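Local coordinates for beta-ketoacyl-[acyl-carrier-protein] synthase FabY (Pseudomonas aeruginosa, PDB 4CW4) that condenses acetyl-CoA with malonyl-ACP to form acetoacetyl-ACP, the primer that starts fatty acid biosynthesis, at residues V11-G16 / V371-E376; P219-V224 / Q304-I309; N292-I297 / T390-N395. All coordinates share one frame; numbering follows the deposited sequence.

How the contacts relate
Contacts 1 and 2 pair strands of one sheet, antiparallel and parallel respectively, and meet where strands 366-374 and 307-314 run side by side: Leu372 N probably bonds Val308 O, and Asp374 forms a salt bridge with Arg306. Contact 3 instead lays helix 288-301 on strand 387-394, a neighbour of strand 10-19 of contact 1, and Leu293 of that helix also touches Leu372. All three are largely buried, but their chemistry follows their place in the fold. Contact 1 is backbone bonding and apolar packing, contact 2 adds waters and charged side chains at its loop end, and contact 3 combines aliphatic packing with one glutamine amide close to the dimer interface, which contact 2 also reaches.

Contact 1: V11-G16 / V371-E376; sequences VIVGFG and VLMDDE
Val371 O takes the amide N-H of Val13 at 2.8 Å, the shortest polar bond between 11-16 and 371-376, and CA of Ile12 makes a weaker C-H...O approach to the same oxygen. Val371 N in turn donates its N-H to Gly14 O at 2.9 Å; this donor stands 47° out of the carbonyl plane, so neither lone pair is met squarely. Two consecutive residues, Val13 and Gly14, thus face the single residue Val371, which defines a classic beta bulge in the antiparallel pairing. Beyond it the register is regular, with Val11 and Met373 as a hydrogen-bonded pair joined by N-H...O bonds in both directions. The bulge brings the side chain of Val13 against those of Val371 and Met373, crossing each at about a right angle. Its CG2, set between the backbone N and the carbonyl carbon (chi1 -55°), lies 3.7 Å from Val371 CG1 and 3.9 Å from Met373 CG. Ile12 and Leu372 are side by side on the other face, CG1 of the former 3.7 Å from CD2 of the latter; here Leu372 packs on helix 288-301 and Ile12 on helix 482-496, the inner helices of the thiolase-like fold. At the strand's end Asp374 N-caps helix 375-381 through OD1 to Leu377 N, while OD2 forms a salt bridge with Arg306.

Contact 2: P219-V224 / Q304-I309; sequences PDEIAV and QARVVI
Glu221 O is gripped by two consecutive amides, Arg306 N at 2.8 Å and Val307 N at 3.1 Å. The second donor lies close to the line of the C=O bond, whereas the first comes in from well off that line. From this shared acceptor the strands run parallel: Ala223 N donates to Val307 O, and Ala223 O receives Ile309 N at 2.9 Å, so that Ala223 is held by bonds from both of its backbone polar atoms. Ile222 lies beside Val307, pointing the same way. A turn about the CB-CG1 bond (chi2 -66°) carries CD1 to 3.7 Å from Val307 CB, on the face covered by Trp210 of helix 210-215. The other face carries smaller groups, Ala223 CB meeting Ala305 CB at 4.0 Å; Ala305 and Val308 in turn pack on Val299 of helix 288-301.

At the loop end, Glu221 extends alongside Arg306, its OE1 only 3.6 Å from Arg306 CD, while the carboxylate and guanidinium planes stand 84° apart. Water 3 closes the gap, donating to Glu221 OE1 at 2.7 Å and accepting from Arg306 NH1 in the guanidinium plane. Two further waters link Asp220 to Gln304 O. The ionic partners come from farther out: Lys629 for Glu221, Asp374 for Arg306, and Lys416 of the second subunit for Asp220. Since the charged atoms of Glu221 and Arg306 are not in contact, any attraction between them is probably longer-range and helped by the bridging water, while the direct ion pairs tie this strand entrance to the C-terminal region, the adjacent strand and the partner subunit.

Contact 3: N292-I297 / T390-N395; sequences NLQKGI and TDVFIN
The amide of Gln294 carries Ile394 CD1 over one of its faces, the methyl standing 3.5 Å from Gln294 OE1 and 3.6 Å from Gln294 CD. Almost in the amide's own plane, Gln294 NE2 donates to Val392 O at 2.9 Å along a nearly straight N-H...O path of 169°. The carbonyl is met less squarely, since the donor stands 45° above its plane. NE2 also gives a hydrogen bond to water 4, which also accepts from Ile394 N, so the one nitrogen reaches both the carbonyl of Val392 and, through water, the next amide but one along the strand. Its partner OE1 receives Lys295 NZ of the second subunit, and Lys295 here serves Gln294 of that subunit in return. Both polar ends of this buried amide are therefore satisfied, and its rotation is fixed from two sides.

With CG anti to the backbone N (chi1 -171°) and the chain extended beyond it, the amide is carried obliquely past Val392, whose CB lies 3.8 Å from Gln294 CB. CG2 of Val392 turns the other way, between two helix side chains: it is 3.8 Å from Ile297 CD1 and 4.0 Å from Leu293 CD2. Val392 thus sits against three residues of one helical surface, polar bonding to one side and aliphatic packing to the other.

Residues 292-297 are part of helix 288-301, which starts just after Cys286, the inferred active-site cysteine, and lies between two beta layers as in the thiolase-like fold. Asp391 forms a salt bridge with Arg633 of the second subunit. Beyond the strand, Phe393 packs on Lys416 and Ser420 of helix 409-425, and strand 543-550 pairs alongside.

Contact 1: V11-G16 / V371-E376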
# COMPACT_ATOMS: atom_id res chain seq x y z
N VAL A 11 5.42 5.77 23.64
CA VAL A 11 5.90 7.14 23.83
C VAL A 11 6.75 7.54 22.63
O VAL A 11 7.45 6.72 22.04
CB VAL A 11 6.66 7.33 25.15
CG1 VAL A 11 5.74 7.07 26.32
CG2 VAL A 11 7.88 6.46 25.26
N ILE A 12 6.64 8.82 22.26
CA ILE A 12 7.38 9.39 21.14
C ILE A 12 8.73 9.86 21.65
O ILE A 12 8.80 10.80 22.43
CB ILE A 12 6.62 10.58 20.50
CG1 ILE A 12 5.22 10.17 20.05
CG2 ILE A 12 7.46 11.15 19.34
CD1 ILE A 12 4.33 11.34 19.71
N VAL A 13 9.80 9.17 21.24
CA VAL A 13 11.14 9.46 21.73
C VAL A 13 12.00 10.20 20.71
O VAL A 13 13.12 10.64 21.03
CB VAL A 13 11.88 8.18 22.20
CG1 VAL A 13 11.04 7.44 23.25
CG2 VAL A 13 12.22 7.26 21.03
N GLY A 14 11.48 10.39 19.50
CA GLY A 14 12.19 11.13 18.47
C GLY A 14 11.24 11.43 17.34
O GLY A 14 10.20 10.80 17.22
N PHE A 15 11.59 12.41 16.50
CA PHE A 15 10.80 12.75 15.33
C PHE A 15 11.63 13.59 14.40
O PHE A 15 12.51 14.33 14.84
CB PHE A 15 9.49 13.46 15.73
CG PHE A 15 9.69 14.79 16.42
CD1 PHE A 15 9.86 14.86 17.78
CD2 PHE A 15 9.67 15.97 15.68
CE1 PHE A 15 10.04 16.09 18.39
CE2 PHE A 15 9.84 17.19 16.28
CZ PHE A 15 10.05 17.25 17.64
N GLY A 16 11.38 13.45 13.10
CA GLY A 16 12.14 14.23 12.15
C GLY A 16 11.57 14.10 10.77
O GLY A 16 10.66 13.31 10.55
N VAL A 371 9.63 8.19 16.14
CA VAL A 371 10.22 7.00 16.75
C VAL A 371 9.46 6.75 18.03
O VAL A 371 9.42 7.61 18.90
CB VAL A 371 11.71 7.20 17.06
CG1 VAL A 371 12.32 5.91 17.57
CG2 VAL A 371 12.46 7.70 15.84
N LEU A 372 8.84 5.58 18.13
CA LEU A 372 8.10 5.18 19.32
C LEU A 372 8.87 4.12 20.08
O LEU A 372 9.53 3.26 19.48
CB LEU A 372 6.74 4.57 18.94
CG LEU A 372 5.86 5.39 18.00
CD1 LEU A 372 4.56 4.65 17.71
CD2 LEU A 372 5.58 6.78 18.62
N MET A 373 8.76 4.17 21.40
CA MET A 373 9.21 3.07 22.24
C MET A 373 8.15 2.76 23.25
O MET A 373 7.38 3.63 23.61
CB MET A 373 10.49 3.43 23.00
CG MET A 373 11.71 3.57 22.16
SD MET A 373 13.15 3.97 23.17
CE MET A 373 14.40 3.95 21.86
N ASP A 374 8.13 1.53 23.75
CA ASP A 374 7.34 1.27 24.94
C ASP A 374 7.93 2.03 26.14
O ASP A 374 9.11 2.36 26.18
CB ASP A 374 7.24 -0.22 25.25
CG ASP A 374 8.54 -0.84 25.68
OD1 ASP A 374 8.84 -0.84 26.91
OD2 ASP A 374 9.25 -1.36 24.80
N ASP A 375 7.08 2.30 27.11
CA ASP A 375 7.46 3.10 28.25
C ASP A 375 8.59 2.51 29.08
O ASP A 375 9.41 3.24 29.61
CB ASP A 375 6.25 3.38 29.16
CG ASP A 375 5.60 2.12 29.71
OD1 ASP A 375 5.11 1.30 28.92
OD2 ASP A 375 5.50 1.99 30.95
N GLU A 376 8.63 1.20 29.19
CA GLU A 376 9.66 0.56 30.00
C GLU A 376 11.03 0.72 29.36
O GLU A 376 12.02 1.05 30.03
CB GLU A 376 9.30 -0.91 30.20
CG GLU A 376 10.21 -1.66 31.13
CD GLU A 376 9.66 -3.04 31.41
OE1 GLU A 376 9.81 -3.93 30.54
OE2 GLU A 376 9.07 -3.23 32.49

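Contact 2: P219-V224 / Q304-I309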
# COMPACT_ATOMS: atom_id res chain seq x y z
N PRO A 219 16.00 -9.08 18.22
CA PRO A 219 16.06 -8.62 16.82
C PRO A 219 14.70 -8.42 16.14
O PRO A 219 14.58 -7.59 15.24
CB PRO A 219 16.84 -9.75 16.12
CG PRO A 219 17.67 -10.35 17.20
CD PRO A 219 16.80 -10.29 18.45
N ASP A 220 13.69 -9.18 16.56
CA ASP A 220 12.36 -9.07 16.00
C ASP A 220 11.52 -7.97 16.65
O ASP A 220 10.37 -7.79 16.25
CB ASP A 220 11.62 -10.41 16.07
CG ASP A 220 11.44 -10.92 17.50
OD1 ASP A 220 12.22 -10.51 18.39
OD2 ASP A 220 10.55 -11.79 17.71
N GLU A 221 12.09 -7.25 17.61
CA GLU A 221 11.33 -6.24 18.37
C GLU A 221 11.46 -4.79 17.86
O GLU A 221 11.05 -3.83 18.53
CB GLU A 221 11.68 -6.35 19.87
CG GLU A 221 11.10 -7.62 20.50
CD GLU A 221 11.46 -7.78 21.96
OE1 GLU A 221 12.50 -7.22 22.39
OE2 GLU A 221 10.69 -8.47 22.67
N ILE A 222 12.04 -4.66 16.68
CA ILE A 222 12.10 -3.40 15.96
C ILE A 222 11.08 -3.48 14.83
O ILE A 222 10.96 -4.51 14.20
CB ILE A 222 13.48 -3.21 15.30
CG1 ILE A 222 14.61 -3.31 16.32
CG2 ILE A 222 13.55 -1.89 14.53
CD1 ILE A 222 14.61 -2.24 17.31
N ALA A 223 10.34 -2.42 14.59
CA ALA A 223 9.34 -2.40 13.53
C ALA A 223 9.43 -1.10 12.77
O ALA A 223 9.72 -0.08 13.36
CB ALA A 223 7.98 -2.53 14.11
N VAL A 224 9.15 -1.16 11.47
CA VAL A 224 9.10 0.01 10.61
C VAL A 224 7.84 -0.05 9.76
O VAL A 224 7.60 -1.06 9.10
CB VAL A 224 10.33 0.11 9.68
CG1 VAL A 224 10.23 1.35 8.80
CG2 VAL A 224 11.62 0.13 10.50
N GLN A 304 4.63 -7.12 20.68
CA GLN A 304 5.31 -7.67 19.53
C GLN A 304 6.56 -6.88 19.22
O GLN A 304 7.56 -7.46 18.79
CB GLN A 304 4.37 -7.69 18.33
CG GLN A 304 3.22 -8.66 18.45
CD GLN A 304 2.33 -8.61 17.24
OE1 GLN A 304 2.59 -9.27 16.22
NE2 GLN A 304 1.29 -7.81 17.33
N ALA A 305 6.52 -5.57 19.41
CA ALA A 305 7.67 -4.71 19.13
C ALA A 305 7.84 -3.67 20.21
O ALA A 305 6.87 -3.24 20.84
CB ALA A 305 7.55 -4.04 17.75
N ARG A 306 9.08 -3.25 20.41
CA ARG A 306 9.42 -2.30 21.46
C ARG A 306 9.91 -0.97 20.91
O ARG A 306 9.88 0.03 21.65
CB ARG A 306 10.47 -2.91 22.36
CG ARG A 306 9.97 -4.20 23.04
CD ARG A 306 10.82 -4.62 24.21
NE ARG A 306 10.59 -3.72 25.34
CZ ARG A 306 10.98 -3.94 26.59
NH1 ARG A 306 11.65 -5.04 26.92
NH2 ARG A 306 10.68 -3.05 27.53
N VAL A 307 10.40 -0.97 19.67
CA VAL A 307 10.87 0.24 19.01
C VAL A 307 10.22 0.27 17.65
O VAL A 307 10.34 -0.70 16.90
CB VAL A 307 12.40 0.25 18.82
CG1 VAL A 307 12.87 1.56 18.17
CG2 VAL A 307 13.08 0.04 20.16
N VAL A 308 9.52 1.35 17.35
CA VAL A 308 8.78 1.44 16.10
C VAL A 308 9.06 2.76 15.41
O VAL A 308 8.89 3.83 15.99
CB VAL A 308 7.25 1.32 16.31
CG1 VAL A 308 6.54 1.32 14.94
CG2 VAL A 308 6.88 0.08 17.10
N ILE A 309 9.47 2.68 14.15
CA ILE A 309 9.63 3.87 13.32
C ILE A 309 8.39 3.92 12.45
O ILE A 309 8.13 2.99 11.69
CB ILE A 309 10.90 3.82 12.46
CG1 ILE A 309 12.17 4.03 13.32
CG2 ILE A 309 10.87 4.93 11.40
CD1 ILE A 309 12.46 2.94 14.35
O HOH W 1 8.15 -10.35 19.37
O HOH W 2 8.03 -9.47 17.04
O HOH W 3 12.91 -7.12 25.09

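Contact 3: N292-I297 / T390-N395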
# COMPACT_ATOMS: atom_id res chain seq x y z
N ASN A 292 -0.73 3.63 9.50
CA ASN A 292 0.56 3.10 9.93
C ASN A 292 0.70 3.26 11.45
O ASN A 292 1.24 2.39 12.14
CB ASN A 292 1.71 3.84 9.22
CG ASN A 292 1.97 3.32 7.82
OD1 ASN A 292 1.73 2.15 7.50
ND2 ASN A 292 2.50 4.19 6.98
N LEU A 293 0.23 4.38 11.99
CA LEU A 293 0.38 4.65 13.42
C LEU A 293 -0.49 3.68 14.24
O LEU A 293 -0.07 3.24 15.30
CB LEU A 293 0.04 6.11 13.74
CG LEU A 293 0.29 6.60 15.17
CD1 LEU A 293 1.76 6.49 15.50
CD2 LEU A 293 -0.18 8.04 15.35
N GLN A 294 -1.65 3.30 13.72
CA GLN A 294 -2.48 2.33 14.41
C GLN A 294 -1.73 1.01 14.57
O GLN A 294 -1.73 0.37 15.64
CB GLN A 294 -3.81 2.10 13.69
CG GLN A 294 -4.78 1.26 14.52
CD GLN A 294 -6.03 0.89 13.76
OE1 GLN A 294 -5.98 0.11 12.80
NE2 GLN A 294 -7.17 1.46 14.16
N LYS A 295 -1.11 0.57 13.48
CA LYS A 295 -0.29 -0.63 13.53
C LYS A 295 0.86 -0.47 14.54
O LYS A 295 1.14 -1.39 15.32
CB LYS A 295 0.22 -0.95 12.12
CG LYS A 295 1.08 -2.20 12.00
CD LYS A 295 0.26 -3.46 11.96
CE LYS A 295 1.19 -4.66 12.03
NZ LYS A 295 0.46 -5.95 11.95
N GLY A 296 1.50 0.69 14.55
CA GLY A 296 2.58 0.92 15.48
C GLY A 296 2.16 0.83 16.93
O GLY A 296 2.87 0.23 17.74
N ILE A 297 1.02 1.43 17.25
CA ILE A 297 0.50 1.39 18.61
C ILE A 297 0.18 -0.04 18.97
O ILE A 297 0.50 -0.53 20.05
CB ILE A 297 -0.78 2.25 18.73
CG1 ILE A 297 -0.46 3.73 18.59
CG2 ILE A 297 -1.51 1.97 20.06
CD1 ILE A 297 -1.73 4.54 18.30
N THR A 390 -2.00 6.99 22.21
CA THR A 390 -2.78 5.98 22.91
C THR A 390 -3.76 5.23 22.03
O THR A 390 -4.12 4.10 22.34
CB THR A 390 -3.53 6.59 24.10
OG1 THR A 390 -4.19 7.77 23.69
CG2 THR A 390 -2.58 6.92 25.24
N ASP A 391 -4.21 5.83 20.94
CA ASP A 391 -5.19 5.18 20.08
C ASP A 391 -5.23 5.86 18.74
O ASP A 391 -5.01 7.08 18.63
CB ASP A 391 -6.60 5.28 20.66
CG ASP A 391 -6.96 4.12 21.59
OD1 ASP A 391 -6.88 2.92 21.19
OD2 ASP A 391 -7.34 4.42 22.74
N VAL A 392 -5.56 5.06 17.73
CA VAL A 392 -6.04 5.53 16.45
C VAL A 392 -7.27 4.72 16.11
O VAL A 392 -7.26 3.49 16.17
CB VAL A 392 -4.99 5.35 15.34
CG1 VAL A 392 -5.59 5.63 13.94
CG2 VAL A 392 -3.77 6.24 15.59
N PHE A 393 -8.33 5.42 15.73
CA PHE A 393 -9.55 4.78 15.29
C PHE A 393 -9.79 5.05 13.82
O PHE A 393 -9.62 6.17 13.33
CB PHE A 393 -10.72 5.26 16.13
CG PHE A 393 -10.58 4.87 17.58
CD1 PHE A 393 -10.70 3.55 17.98
CD2 PHE A 393 -10.28 5.81 18.53
CE1 PHE A 393 -10.52 3.19 19.31
CE2 PHE A 393 -10.10 5.47 19.86
CZ PHE A 393 -10.24 4.16 20.25
N ILE A 394 -10.17 3.99 13.12
CA ILE A 394 -10.36 3.99 11.69
C ILE A 394 -11.73 3.41 11.38
O ILE A 394 -12.08 2.33 11.86
CB ILE A 394 -9.29 3.10 11.01
CG1 ILE A 394 -7.90 3.74 11.17
CG2 ILE A 394 -9.62 2.86 9.54
CD1 ILE A 394 -6.72 2.83 10.77
N ASN A 395 -12.51 4.12 10.58
CA ASN A 395 -13.85 3.69 10.20
C ASN A 395 -14.14 4.12 8.77
O ASN A 395 -13.90 5.28 8.40
CB ASN A 395 -14.91 4.31 11.12
CG ASN A 395 -14.82 3.78 12.54
OD1 ASN A 395 -14.11 4.36 13.38
ND2 ASN A 395 -15.50 2.67 12.80
O HOH W 4 -10.17 1.26 14.11